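Local coordinates for protein AmbC (PDB 5O15) that probably carries out both the dehydration and the cyclisation of a polyketide intermediate, as a bifunctional domain in ambruticin biosynthesis, at residues V57-G61 / T62-E66; L194-P197 / E198-E202; Q205-G208 / L209-L213; A220-R223 / A224-A228. One frame throughout, in Å; residues are numbered along the deposited sequence.

Contact 1 (V57-G61 / T62-E66); sequences VILPG and TAFVE
L59, P60 and G61 meet A63, F64 and V65 as the chain turns from loop into helix 61-75. Backbone bonds make the turn. A63 N donates to P60 O over 2.8 Å, coming from above the carbonyl plane, 51° out of it. G61 O is gripped twice: the bond from F64 N is weak, while V65 N, at 3.3 Å, lies in the carbonyl plane. Among the apolar contacts, L59 lays CD2 against A63 CB at 3.5 Å, tighter than usual for two carbons, and the same methyl reaches F64 CE1 at 4.1 Å. With CG anti to its carbonyl carbon (chi1 -58°), F64 folds its ring back along the helix start, bringing CD2 to 3.7 Å from G61 CA; beyond these residues the ring meets that of H131, nearly parallel to it. Cutting this side chain back to alanine would probably open a gap beside the L59 methyl and take this neighbour from the H131 ring. T62 OG1 sits 3.6 Å from P60 CB and is hydrogen-bonded to P211 O at the start of helix 211-225. P60 completes the HxxxGxxxxP signature of polyketide synthase dehydratases, begun at H51, and the turn leads into the central helix of the first hotdog.

Contact 2 (L194-P197 / E198-E202); sequences LALP and EGVSE
L196 leans over V200 and S201 just after strand 189-195 ends. Its CB rests 3.7 Å from S201 CA and almost as near S201 CB. With CG anti to the carbonyl carbon (chi1 -70°), the side chain then runs inward and forks: CD1 stays over the S201 backbone, 3.8 Å from its CA, while CD2 reaches V200 CG1 at 4.0 Å, the two side chains crossing at about a right angle. The same methyl, CD2, also packs on H210 and A212. In the double hotdog fold this is the exit from a strand of the second hotdog, where the chain starts its way to the central helix 211-225. The turn is fastened by the backbone: S201 N donates to P197 O at 2.9 Å, nearly along the C=O axis, with an N-H...O angle of 143°. V200 CB also packs against that carbonyl oxygen, P197 O, at 3.5 Å. G199 takes a positive phi, 89°, where a side chain would jam against the carbonyl oxygen of E198. From S201 the chain winds into a short 3-10 segment, and E198, whose CB points away from 194-197, is extended beyond CG.

Contact 3 (Q205-G208 / L209-L213); sequences QDFG and LHPAL
F207 and H210 meet at the entry to the HPALLD sequence of the dehydratase, where the loop after strand 189-195 becomes helix 211-225. F207 CD2 comes within 3.6 Å of H210 CD2; the two rings sit obliquely, centroids 4.8 Å apart and planes at 59°. P211 approaches differently, holding its CD over one face of the F207 ring, 4.2 Å from the centroid and 23° off the normal, a CH-pi contact displaced toward the rim. Trading this phenylalanine for an alanine would probably strip P211 CD of its aromatic face and open a gap beside H210 CD2. H210 is the N-cap of the helix: with CG anti to the backbone N (chi1 -166°), its ring swings round so that ND1 accepts from A212 N at 3.0 Å, the donor lying almost exactly in the ring plane. That helix is the central one of the second hotdog. Its first backbone turn is closed by L213 N, which donates to H210 O at 2.9 Å. Just upstream, the carboxylate of E66, on the central helix of the first hotdog, accepts from two successive amides, G208 N to OE2 and L209 N to OE1. Outside this turn, F207 meets W21 edge-to-face, and the H210 ring also meets that of W47.

Contact 4 (A220-R223 / A224-A228); sequences ALLR and AELGA
The last turn of helix 211-225, the central helix of the second hotdog, is where A220, L221 and L222 meet A224, E225 and L226. Three successive i to i+4 bonds carry the backbone: A224 N to A220 O at 3.0 Å, E225 N to L221 O at 2.9 Å and L226 N to L222 O at 2.7 Å. In each the donor is tilted somewhat from the carbonyl plane, by 27° in the first. Two pairs of side chains run alongside each other one turn apart. L221 CD1 touches E225 CG at 3.8 Å; a chi1 of -70° sets the glutamate's CG beside the leucine, and the bend at chi2 then turns its carboxylate off. L222 CD2 meets L226 CD1 at 4.1 Å, and L226 CB sits 3.2 Å from L222 O. L270 of strand 269-277 packs on L221, L222 and E225. L226 is the first residue to leave helical angles, and G227 then brings its CA to 3.5 Å from R223 O in a CA-H...O contact; a CB on G227 would clash with that oxygen. R223 runs extended from CG to NE and forms a salt bridge through NH2 with D170. Chemically, the helix end is held by main-chain bonds and hydrocarbon packing, while the arginine's charge is probably balanced by the aspartate rather than by anything within this turn.

From the N terminus, contact 1 comes first, closing the turn that starts helix 61-75 in the first hotdog. More than a hundred residues later contact 2 rounds off the end of strand 189-195, contact 3 turns the following loop into helix 211-225, and contact 4 finishes that helix. All four are in series, none nesting in or crossing another. Contacts 1 and 3, with centres about 11 Å apart, touch and so join the starts of the two central helices across the halves of the double hotdog. Contacts 2 and 3 also touch, packing strand exit on helix start. Contact 4 stands apart at the far end, its centre about 23 Å from that of contact 3.

Contact 1 (V57-G61 / T62-E66)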
ATOM      1  N   VAL A  57       5.968  -1.205 -15.292  1.00 17.42           N
ATOM      2  CA  VAL A  57       5.791  -2.255 -14.295  1.00 17.84           C
ATOM      3  C   VAL A  57       6.605  -1.869 -13.063  1.00 15.99           C
ATOM      4  O   VAL A  57       7.842  -1.875 -13.099  1.00 18.12           O
ATOM      5  CB  VAL A  57       6.230  -3.616 -14.844  1.00 20.08           C
ATOM      6  CG1 VAL A  57       5.873  -4.685 -13.848  1.00 21.51           C
ATOM      7  CG2 VAL A  57       5.607  -3.886 -16.227  1.00 23.72           C
ATOM      8  N   ILE A  58       5.926  -1.524 -11.980  1.00 15.42           N
ATOM      9  CA  ILE A  58       6.594  -1.077 -10.761  1.00 15.88           C
ATOM     10  C   ILE A  58       5.937  -1.749  -9.566  1.00 14.48           C
ATOM     11  O   ILE A  58       4.750  -2.089  -9.586  1.00 15.18           O
ATOM     12  CB  ILE A  58       6.561   0.455 -10.580  1.00 16.69           C
ATOM     13  CG1 ILE A  58       5.121   0.985 -10.552  1.00 20.84           C
ATOM     14  CG2 ILE A  58       7.449   1.116 -11.611  1.00 20.19           C
ATOM     15  CD1 ILE A  58       5.037   2.487 -10.293  1.00 21.37           C
ATOM     16  N   LEU A  59       6.709  -1.931  -8.505  1.00 14.82           N
ATOM     17  CA  LEU A  59       6.160  -2.481  -7.284  1.00 15.38           C
ATOM     18  C   LEU A  59       5.066  -1.541  -6.772  1.00 15.19           C
ATOM     19  O   LEU A  59       5.235  -0.329  -6.820  1.00 16.22           O
ATOM     20  CB  LEU A  59       7.292  -2.633  -6.260  1.00 16.28           C
ATOM     21  CG  LEU A  59       6.984  -3.506  -5.030  1.00 16.62           C
ATOM     22  CD1 LEU A  59       6.796  -4.998  -5.371  1.00 17.91           C
ATOM     23  CD2 LEU A  59       8.019  -3.310  -3.977  1.00 18.65           C
ATOM     24  N   PRO A  60       3.927  -2.047  -6.298  1.00 14.85           N
ATOM     25  CA  PRO A  60       2.950  -1.127  -5.697  1.00 15.11           C
ATOM     26  C   PRO A  60       3.526  -0.416  -4.487  1.00 14.52           C
ATOM     27  O   PRO A  60       4.224  -1.019  -3.677  1.00 14.51           O
ATOM     28  CB  PRO A  60       1.789  -2.042  -5.291  1.00 16.80           C
ATOM     29  CG  PRO A  60       2.400  -3.369  -5.146  1.00 17.52           C
ATOM     30  CD  PRO A  60       3.492  -3.441  -6.186  1.00 15.69           C
ATOM     31  N   GLY A  61       3.201   0.871  -4.333  1.00 15.37           N
ATOM     32  CA  GLY A  61       3.640   1.604  -3.153  1.00 15.76           C
ATOM     33  C   GLY A  61       3.160   1.014  -1.836  1.00 14.62           C
ATOM     34  O   GLY A  61       3.809   1.192  -0.791  1.00 15.17           O
ATOM     35  N   THR A  62       2.032   0.273  -1.876  1.00 13.66           N
ATOM     36  CA  THR A  62       1.598  -0.438  -0.678  1.00 12.70           C
ATOM     37  C   THR A  62       2.591  -1.501  -0.242  1.00 12.65           C
ATOM     38  O   THR A  62       2.562  -1.914   0.923  1.00 13.71           O
ATOM     39  CB  THR A  62       0.238  -1.092  -0.903  1.00 13.49           C
ATOM     40  OG1 THR A  62       0.347  -1.931  -2.048  1.00 13.19           O
ATOM     41  CG2 THR A  62      -0.871  -0.069  -1.106  1.00 14.38           C
ATOM     42  N   ALA A  63       3.475  -1.944  -1.132  1.00 12.67           N
ATOM     43  CA  ALA A  63       4.534  -2.845  -0.701  1.00 12.89           C
ATOM     44  C   ALA A  63       5.562  -2.134   0.186  1.00 12.91           C
ATOM     45  O   ALA A  63       6.127  -2.755   1.097  1.00 13.81           O
ATOM     46  CB  ALA A  63       5.258  -3.447  -1.889  1.00 14.19           C
ATOM     47  N   PHE A  64       5.798  -0.834  -0.031  1.00 13.46           N
ATOM     48  CA  PHE A  64       6.684  -0.083   0.860  1.00 14.31           C
ATOM     49  C   PHE A  64       6.026   0.088   2.212  1.00 13.94           C
ATOM     50  O   PHE A  64       6.696   0.021   3.238  1.00 14.34           O
ATOM     51  CB  PHE A  64       7.047   1.274   0.252  1.00 15.57           C
ATOM     52  CG  PHE A  64       7.704   1.192  -1.072  1.00 18.60           C
ATOM     53  CD1 PHE A  64       8.783   0.363  -1.304  1.00 20.26           C
ATOM     54  CD2 PHE A  64       7.210   1.937  -2.125  1.00 20.26           C
ATOM     55  CE1 PHE A  64       9.371   0.324  -2.587  1.00 21.34           C
ATOM     56  CE2 PHE A  64       7.792   1.909  -3.366  1.00 21.99           C
ATOM     57  CZ  PHE A  64       8.816   1.072  -3.616  1.00 22.30           C
ATOM     58  N   VAL A  65       4.699   0.258   2.238  1.00 14.29           N
ATOM     59  CA  VAL A  65       3.977   0.285   3.499  1.00 14.06           C
ATOM     60  C   VAL A  65       4.144  -1.030   4.245  1.00 13.37           C
ATOM     61  O   VAL A  65       4.413  -1.051   5.451  1.00 13.58           O
ATOM     62  CB  VAL A  65       2.509   0.665   3.272  1.00 14.71           C
ATOM     63  CG1 VAL A  65       1.742   0.612   4.560  1.00 16.53           C
ATOM     64  CG2 VAL A  65       2.395   2.048   2.634  1.00 16.88           C
ATOM     65  N   GLU A  66       3.960  -2.150   3.542  1.00 12.84           N
ATOM     66  CA  GLU A  66       4.130  -3.468   4.138  1.00 13.15           C
ATOM     67  C   GLU A  66       5.537  -3.635   4.707  1.00 13.25           C
ATOM     68  O   GLU A  66       5.704  -4.157   5.816  1.00 13.75           O
ATOM     69  CB  GLU A  66       3.816  -4.545   3.090  1.00 13.89           C
ATOM     70  CG  GLU A  66       4.290  -5.941   3.430  1.00 14.95           C
ATOM     71  CD  GLU A  66       3.598  -6.589   4.628  1.00 16.40           C
ATOM     72  OE1 GLU A  66       2.716  -5.975   5.261  1.00 15.84           O
ATOM     73  OE2 GLU A  66       3.996  -7.727   4.974  1.00 18.29           O
TER

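Contact 2 (L194-P197 / E198-E202)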
ATOM      1  N   LEU A 194     -13.274  -6.067  -0.258  1.00 11.19           N
ATOM      2  CA  LEU A 194     -11.974  -6.300  -0.871  1.00 11.62           C
ATOM      3  C   LEU A 194     -11.617  -7.772  -0.725  1.00 12.26           C
ATOM      4  O   LEU A 194     -11.819  -8.363   0.332  1.00 12.71           O
ATOM      5  CB  LEU A 194     -10.891  -5.472  -0.185  1.00 12.26           C
ATOM      6  CG  LEU A 194     -11.166  -3.978  -0.015  1.00 12.73           C
ATOM      7  CD1 LEU A 194      -9.953  -3.304   0.626  1.00 13.73           C
ATOM      8  CD2 LEU A 194     -11.531  -3.278  -1.312  1.00 13.29           C
ATOM      9  N   ALA A 195     -11.063  -8.369  -1.771  1.00 12.78           N
ATOM     10  CA  ALA A 195     -10.657  -9.764  -1.670  1.00 14.05           C
ATOM     11  C   ALA A 195      -9.550 -10.036  -2.657  1.00 15.10           C
ATOM     12  O   ALA A 195      -9.646  -9.622  -3.813  1.00 16.48           O
ATOM     13  CB  ALA A 195     -11.822 -10.720  -1.972  1.00 14.88           C
ATOM     14  N   LEU A 196      -8.503 -10.701  -2.183  1.00 17.91           N
ATOM     15  CA  LEU A 196      -7.445 -11.146  -3.067  1.00 19.28           C
ATOM     16  C   LEU A 196      -7.993 -12.203  -4.032  1.00 18.51           C
ATOM     17  O   LEU A 196      -8.765 -13.096  -3.632  1.00 18.07           O
ATOM     18  CB  LEU A 196      -6.303 -11.764  -2.267  1.00 20.62           C
ATOM     19  CG  LEU A 196      -5.435 -10.824  -1.389  1.00 22.87           C
ATOM     20  CD1 LEU A 196      -4.490 -11.607  -0.519  1.00 26.00           C
ATOM     21  CD2 LEU A 196      -4.615  -9.919  -2.219  1.00 22.41           C
ATOM     22  N   PRO A 197      -7.625 -12.137  -5.305  1.00 23.20           N
ATOM     23  CA  PRO A 197      -8.032 -13.169  -6.261  1.00 25.33           C
ATOM     24  C   PRO A 197      -7.431 -14.527  -5.933  1.00 23.21           C
ATOM     25  O   PRO A 197      -6.443 -14.656  -5.195  1.00 21.82           O
ATOM     26  CB  PRO A 197      -7.495 -12.649  -7.601  1.00 30.63           C
ATOM     27  CG  PRO A 197      -7.222 -11.211  -7.378  1.00 30.46           C
ATOM     28  CD  PRO A 197      -6.929 -11.015  -5.952  1.00 26.03           C
ATOM     29  N   GLU A 198      -8.064 -15.548  -6.495  1.00 33.12           N
ATOM     30  CA  GLU A 198      -7.603 -16.911  -6.332  1.00 38.06           C
ATOM     31  C   GLU A 198      -6.142 -17.015  -6.737  1.00 37.65           C
ATOM     32  O   GLU A 198      -5.679 -16.322  -7.647  1.00 41.02           O
ATOM     33  CB  GLU A 198      -8.474 -17.811  -7.220  1.00 44.91           C
ATOM     34  CG  GLU A 198      -7.996 -19.241  -7.421  1.00 52.80           C
ATOM     35  CD  GLU A 198      -8.908 -20.032  -8.364  1.00 58.54           C
ATOM     36  OE1 GLU A 198     -10.072 -19.615  -8.575  1.00 60.39           O
ATOM     37  OE2 GLU A 198      -8.461 -21.068  -8.906  1.00 60.07           O
ATOM     38  N   GLY A 199      -5.413 -17.869  -6.031  1.00 33.99           N
ATOM     39  CA  GLY A 199      -4.000 -18.062  -6.277  1.00 36.78           C
ATOM     40  C   GLY A 199      -3.216 -17.083  -5.436  1.00 34.60           C
ATOM     41  O   GLY A 199      -2.448 -17.480  -4.557  1.00 35.80           O
ATOM     42  N   VAL A 200      -3.458 -15.789  -5.673  1.00 29.69           N
ATOM     43  CA  VAL A 200      -2.806 -14.724  -4.917  1.00 24.31           C
ATOM     44  C   VAL A 200      -3.177 -14.815  -3.441  1.00 22.18           C
ATOM     45  O   VAL A 200      -2.354 -14.559  -2.550  1.00 21.77           O
ATOM     46  CB  VAL A 200      -3.237 -13.378  -5.523  1.00 26.59           C
ATOM     47  CG1 VAL A 200      -2.621 -12.257  -4.773  1.00 25.02           C
ATOM     48  CG2 VAL A 200      -2.875 -13.313  -7.003  1.00 26.72           C
ATOM     49  N   SER A 201      -4.432 -15.167  -3.162  1.00 21.03           N
ATOM     50  CA  SER A 201      -4.936 -15.202  -1.797  1.00 22.44           C
ATOM     51  C   SER A 201      -4.199 -16.214  -0.931  1.00 23.85           C
ATOM     52  O   SER A 201      -4.157 -16.050   0.296  1.00 26.72           O
ATOM     53  CB  SER A 201      -6.422 -15.553  -1.829  1.00 25.31           C
ATOM     54  OG  SER A 201      -6.606 -16.817  -2.459  1.00 30.58           O
ATOM     55  N   GLU A 202      -3.596 -17.237  -1.537  1.00 24.72           N
ATOM     56  CA  GLU A 202      -2.977 -18.292  -0.741  1.00 29.03           C
ATOM     57  C   GLU A 202      -1.783 -17.798   0.065  1.00 27.65           C
ATOM     58  O   GLU A 202      -1.460 -18.391   1.100  1.00 31.09           O
ATOM     59  CB  GLU A 202      -2.568 -19.454  -1.643  1.00 35.57           C
ATOM     60  CG  GLU A 202      -3.748 -20.191  -2.237  1.00 43.48           C
ATOM     61  CD  GLU A 202      -3.317 -21.354  -3.092  1.00 50.97           C
ATOM     62  OE1 GLU A 202      -4.194 -22.045  -3.649  1.00 53.41           O
ATOM     63  OE2 GLU A 202      -2.092 -21.574  -3.197  1.00 53.98           O
TER

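Contact 3 (Q205-G208 / L209-L213)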
ATOM      1  N   GLN A 205      -1.573 -14.981   4.207  1.00 21.60           N
ATOM      2  CA  GLN A 205      -1.164 -15.237   5.580  1.00 25.28           C
ATOM      3  C   GLN A 205       0.320 -15.012   5.824  1.00 24.66           C
ATOM      4  O   GLN A 205       0.721 -14.936   6.987  1.00 27.30           O
ATOM      5  CB  GLN A 205      -1.542 -16.672   5.953  1.00 30.88           C
ATOM      6  CG  GLN A 205      -0.990 -17.716   4.984  1.00 37.97           C
ATOM      7  CD  GLN A 205      -1.522 -19.104   5.274  1.00 45.68           C
ATOM      8  OE1 GLN A 205      -1.760 -19.457   6.426  1.00 49.89           O
ATOM      9  NE2 GLN A 205      -1.735 -19.890   4.226  1.00 48.47           N
ATOM     10  N   ASP A 206       1.136 -14.900   4.767  1.00 22.44           N
ATOM     11  CA  ASP A 206       2.571 -14.709   4.913  1.00 23.94           C
ATOM     12  C   ASP A 206       2.945 -13.245   5.113  1.00 21.02           C
ATOM     13  O   ASP A 206       4.069 -12.957   5.543  1.00 22.96           O
ATOM     14  CB  ASP A 206       3.297 -15.245   3.670  1.00 27.83           C
ATOM     15  CG  ASP A 206       3.063 -16.737   3.421  1.00 34.32           C
ATOM     16  OD1 ASP A 206       2.773 -17.498   4.370  1.00 35.97           O
ATOM     17  OD2 ASP A 206       3.181 -17.149   2.249  1.00 36.84           O
ATOM     18  N   PHE A 207       2.042 -12.319   4.807  1.00 17.94           N
ATOM     19  CA  PHE A 207       2.317 -10.895   4.879  1.00 16.77           C
ATOM     20  C   PHE A 207       1.644 -10.304   6.110  1.00 16.22           C
ATOM     21  O   PHE A 207       0.689 -10.860   6.645  1.00 17.61           O
ATOM     22  CB  PHE A 207       1.794 -10.183   3.615  1.00 16.04           C
ATOM     23  CG  PHE A 207       2.571 -10.503   2.356  1.00 16.51           C
ATOM     24  CD1 PHE A 207       3.701  -9.769   2.041  1.00 15.93           C
ATOM     25  CD2 PHE A 207       2.209 -11.536   1.526  1.00 16.50           C
ATOM     26  CE1 PHE A 207       4.426 -10.053   0.901  1.00 16.34           C
ATOM     27  CE2 PHE A 207       2.948 -11.824   0.394  1.00 17.90           C
ATOM     28  CZ  PHE A 207       4.050 -11.075   0.083  1.00 17.15           C
ATOM     29  N   GLY A 208       2.133  -9.144   6.532  1.00 16.26           N
ATOM     30  CA  GLY A 208       1.404  -8.383   7.523  1.00 15.93           C
ATOM     31  C   GLY A 208       0.077  -7.916   6.946  1.00 14.86           C
ATOM     32  O   GLY A 208      -1.000  -8.233   7.467  1.00 15.77           O
ATOM     33  N   LEU A 209       0.147  -7.157   5.860  1.00 14.05           N
ATOM     34  CA  LEU A 209      -1.009  -6.808   5.057  1.00 13.72           C
ATOM     35  C   LEU A 209      -0.594  -6.926   3.600  1.00 13.78           C
ATOM     36  O   LEU A 209       0.216  -6.134   3.105  1.00 13.55           O
ATOM     37  CB  LEU A 209      -1.505  -5.418   5.410  1.00 14.86           C
ATOM     38  CG  LEU A 209      -2.738  -4.961   4.636  1.00 15.50           C
ATOM     39  CD1 LEU A 209      -3.905  -5.947   4.750  1.00 17.81           C
ATOM     40  CD2 LEU A 209      -3.158  -3.596   5.105  1.00 17.40           C
ATOM     41  N   HIS A 210      -1.116  -7.953   2.923  1.00 13.65           N
ATOM     42  CA  HIS A 210      -0.685  -8.216   1.574  1.00 14.03           C
ATOM     43  C   HIS A 210      -0.803  -6.927   0.764  1.00 13.05           C
ATOM     44  O   HIS A 210      -1.878  -6.301   0.737  1.00 13.16           O
ATOM     45  CB  HIS A 210      -1.594  -9.281   0.955  1.00 14.16           C
ATOM     46  CG  HIS A 210      -1.070  -9.869  -0.305  1.00 14.22           C
ATOM     47  ND1 HIS A 210      -0.941  -9.134  -1.464  1.00 13.77           N
ATOM     48  CD2 HIS A 210      -0.656 -11.126  -0.602  1.00 15.52           C
ATOM     49  CE1 HIS A 210      -0.497  -9.919  -2.433  1.00 14.28           C
ATOM     50  NE2 HIS A 210      -0.324 -11.136  -1.938  1.00 16.09           N
ATOM     51  N   PRO A 211       0.239  -6.528   0.050  1.00 12.12           N
ATOM     52  CA  PRO A 211       0.174  -5.259  -0.688  1.00 11.93           C
ATOM     53  C   PRO A 211      -0.932  -5.167  -1.703  1.00 12.63           C
ATOM     54  O   PRO A 211      -1.438  -4.066  -1.958  1.00 12.46           O
ATOM     55  CB  PRO A 211       1.568  -5.185  -1.331  1.00 12.25           C
ATOM     56  CG  PRO A 211       2.445  -5.911  -0.365  1.00 12.65           C
ATOM     57  CD  PRO A 211       1.609  -7.067   0.131  1.00 13.03           C
ATOM     58  N   ALA A 212      -1.326  -6.289  -2.308  1.00 12.30           N
ATOM     59  CA  ALA A 212      -2.426  -6.227  -3.263  1.00 12.63           C
ATOM     60  C   ALA A 212      -3.776  -6.014  -2.581  1.00 12.24           C
ATOM     61  O   ALA A 212      -4.697  -5.479  -3.194  1.00 13.57           O
ATOM     62  CB  ALA A 212      -2.460  -7.484  -4.136  1.00 14.17           C
ATOM     63  N   LEU A 213      -3.884  -6.373  -1.310  1.00 12.98           N
ATOM     64  CA  LEU A 213      -5.111  -6.164  -0.568  1.00 13.80           C
ATOM     65  C   LEU A 213      -5.232  -4.714  -0.110  1.00 11.95           C
ATOM     66  O   LEU A 213      -6.280  -4.088  -0.289  1.00 13.13           O
ATOM     67  CB  LEU A 213      -5.180  -7.176   0.576  1.00 14.82           C
ATOM     68  CG  LEU A 213      -6.445  -7.199   1.403  1.00 14.89           C
ATOM     69  CD1 LEU A 213      -7.685  -7.481   0.546  1.00 14.06           C
ATOM     70  CD2 LEU A 213      -6.318  -8.232   2.456  1.00 15.91           C
TER

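Contact 4 (A220-R223 / A224-A228)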
ATOM      1  N   ALA A 220     -10.645   0.915  -5.041  1.00 12.05           N
ATOM      2  CA  ALA A 220     -12.031   1.296  -4.791  1.00 13.31           C
ATOM      3  C   ALA A 220     -12.182   2.804  -4.847  1.00 12.54           C
ATOM      4  O   ALA A 220     -13.139   3.323  -5.440  1.00 14.01           O
ATOM      5  CB  ALA A 220     -12.469   0.754  -3.431  1.00 12.87           C
ATOM      6  N   LEU A 221     -11.251   3.524  -4.218  1.00 13.81           N
ATOM      7  CA  LEU A 221     -11.248   4.969  -4.276  1.00 15.95           C
ATOM      8  C   LEU A 221     -11.147   5.477  -5.713  1.00 14.52           C
ATOM      9  O   LEU A 221     -11.893   6.367  -6.126  1.00 15.92           O
ATOM     10  CB  LEU A 221     -10.080   5.472  -3.446  1.00 20.22           C
ATOM     11  CG  LEU A 221      -9.831   6.963  -3.549  1.00 24.19           C
ATOM     12  CD1 LEU A 221     -11.054   7.732  -3.075  1.00 26.15           C
ATOM     13  CD2 LEU A 221      -8.657   7.341  -2.730  1.00 28.38           C
ATOM     14  N   LEU A 222     -10.225   4.931  -6.489  1.00 13.54           N
ATOM     15  CA  LEU A 222     -10.050   5.402  -7.855  1.00 13.53           C
ATOM     16  C   LEU A 222     -11.264   5.088  -8.715  1.00 14.57           C
ATOM     17  O   LEU A 222     -11.659   5.902  -9.550  1.00 15.56           O
ATOM     18  CB  LEU A 222      -8.789   4.795  -8.456  1.00 15.43           C
ATOM     19  CG  LEU A 222      -7.472   5.261  -7.855  1.00 19.96           C
ATOM     20  CD1 LEU A 222      -6.295   4.488  -8.437  1.00 25.16           C
ATOM     21  CD2 LEU A 222      -7.278   6.757  -8.025  1.00 22.24           C
ATOM     22  N   ARG A 223     -11.868   3.915  -8.549  1.00 13.11           N
ATOM     23  CA  ARG A 223     -13.044   3.612  -9.342  1.00 14.18           C
ATOM     24  C   ARG A 223     -14.193   4.538  -8.999  1.00 15.07           C
ATOM     25  O   ARG A 223     -14.969   4.923  -9.878  1.00 17.33           O
ATOM     26  CB  ARG A 223     -13.437   2.146  -9.181  1.00 13.65           C
ATOM     27  CG  ARG A 223     -12.444   1.221  -9.872  1.00 12.72           C
ATOM     28  CD  ARG A 223     -12.803  -0.242  -9.792  1.00 13.31           C
ATOM     29  NE  ARG A 223     -11.833  -1.053 -10.484  1.00 13.08           N
ATOM     30  CZ  ARG A 223     -11.718  -1.179 -11.801  1.00 12.78           C
ATOM     31  NH1 ARG A 223     -12.605  -0.662 -12.633  1.00 13.18           N
ATOM     32  NH2 ARG A 223     -10.693  -1.848 -12.294  1.00 13.60           N
ATOM     33  N   ALA A 224     -14.297   4.939  -7.747  1.00 14.76           N
ATOM     34  CA  ALA A 224     -15.305   5.913  -7.368  1.00 19.35           C
ATOM     35  C   ALA A 224     -14.982   7.297  -7.929  1.00 20.22           C
ATOM     36  O   ALA A 224     -15.858   7.978  -8.456  1.00 27.40           O
ATOM     37  CB  ALA A 224     -15.406   5.936  -5.840  1.00 20.81           C
ATOM     38  N   GLU A 225     -13.728   7.716  -7.863  1.00 17.74           N
ATOM     39  CA  GLU A 225     -13.345   9.074  -8.266  1.00 19.49           C
ATOM     40  C   GLU A 225     -13.176   9.262  -9.777  1.00 20.78           C
ATOM     41  O   GLU A 225     -13.369  10.384 -10.267  1.00 22.03           O
ATOM     42  CB  GLU A 225     -12.051   9.471  -7.575  1.00 22.97           C
ATOM     43  CG  GLU A 225     -12.251   9.693  -6.106  1.00 26.36           C
ATOM     44  CD  GLU A 225     -12.806  11.080  -5.820  1.00 33.58           C
ATOM     45  OE1 GLU A 225     -12.360  12.041  -6.483  1.00 36.41           O
ATOM     46  OE2 GLU A 225     -13.693  11.209  -4.950  1.00 35.44           O
ATOM     47  N   LEU A 226     -12.771   8.224 -10.514  1.00 20.02           N
ATOM     48  CA  LEU A 226     -12.532   8.294 -11.956  1.00 20.18           C
ATOM     49  C   LEU A 226     -13.702   7.729 -12.747  1.00 20.08           C
ATOM     50  O   LEU A 226     -13.589   7.507 -13.966  1.00 21.26           O
ATOM     51  CB  LEU A 226     -11.240   7.543 -12.296  1.00 21.36           C
ATOM     52  CG  LEU A 226      -9.922   8.305 -12.086  1.00 25.37           C
ATOM     53  CD1 LEU A 226      -9.721   8.819 -10.655  1.00 26.94           C
ATOM     54  CD2 LEU A 226      -8.744   7.438 -12.493  1.00 26.67           C
ATOM     55  N   GLY A 227     -14.828   7.510 -12.092  1.00 20.73           N
ATOM     56  CA  GLY A 227     -15.946   6.812 -12.640  1.00 22.04           C
ATOM     57  C   GLY A 227     -17.032   7.731 -13.153  1.00 23.32           C
ATOM     58  O   GLY A 227     -16.784   8.856 -13.606  1.00 22.21           O
ATOM     59  N   ALA A 228     -18.255   7.233 -13.092  1.00 26.89           N
ATOM     60  CA  ALA A 228     -19.386   7.897 -13.719  1.00 28.41           C
ATOM     61  C   ALA A 228     -19.543   9.320 -13.200  1.00 35.96           C
ATOM     62  O   ALA A 228     -19.532   9.561 -11.988  1.00 37.99           O
ATOM     63  CB  ALA A 228     -20.657   7.097 -13.436  1.00 30.14           C
TER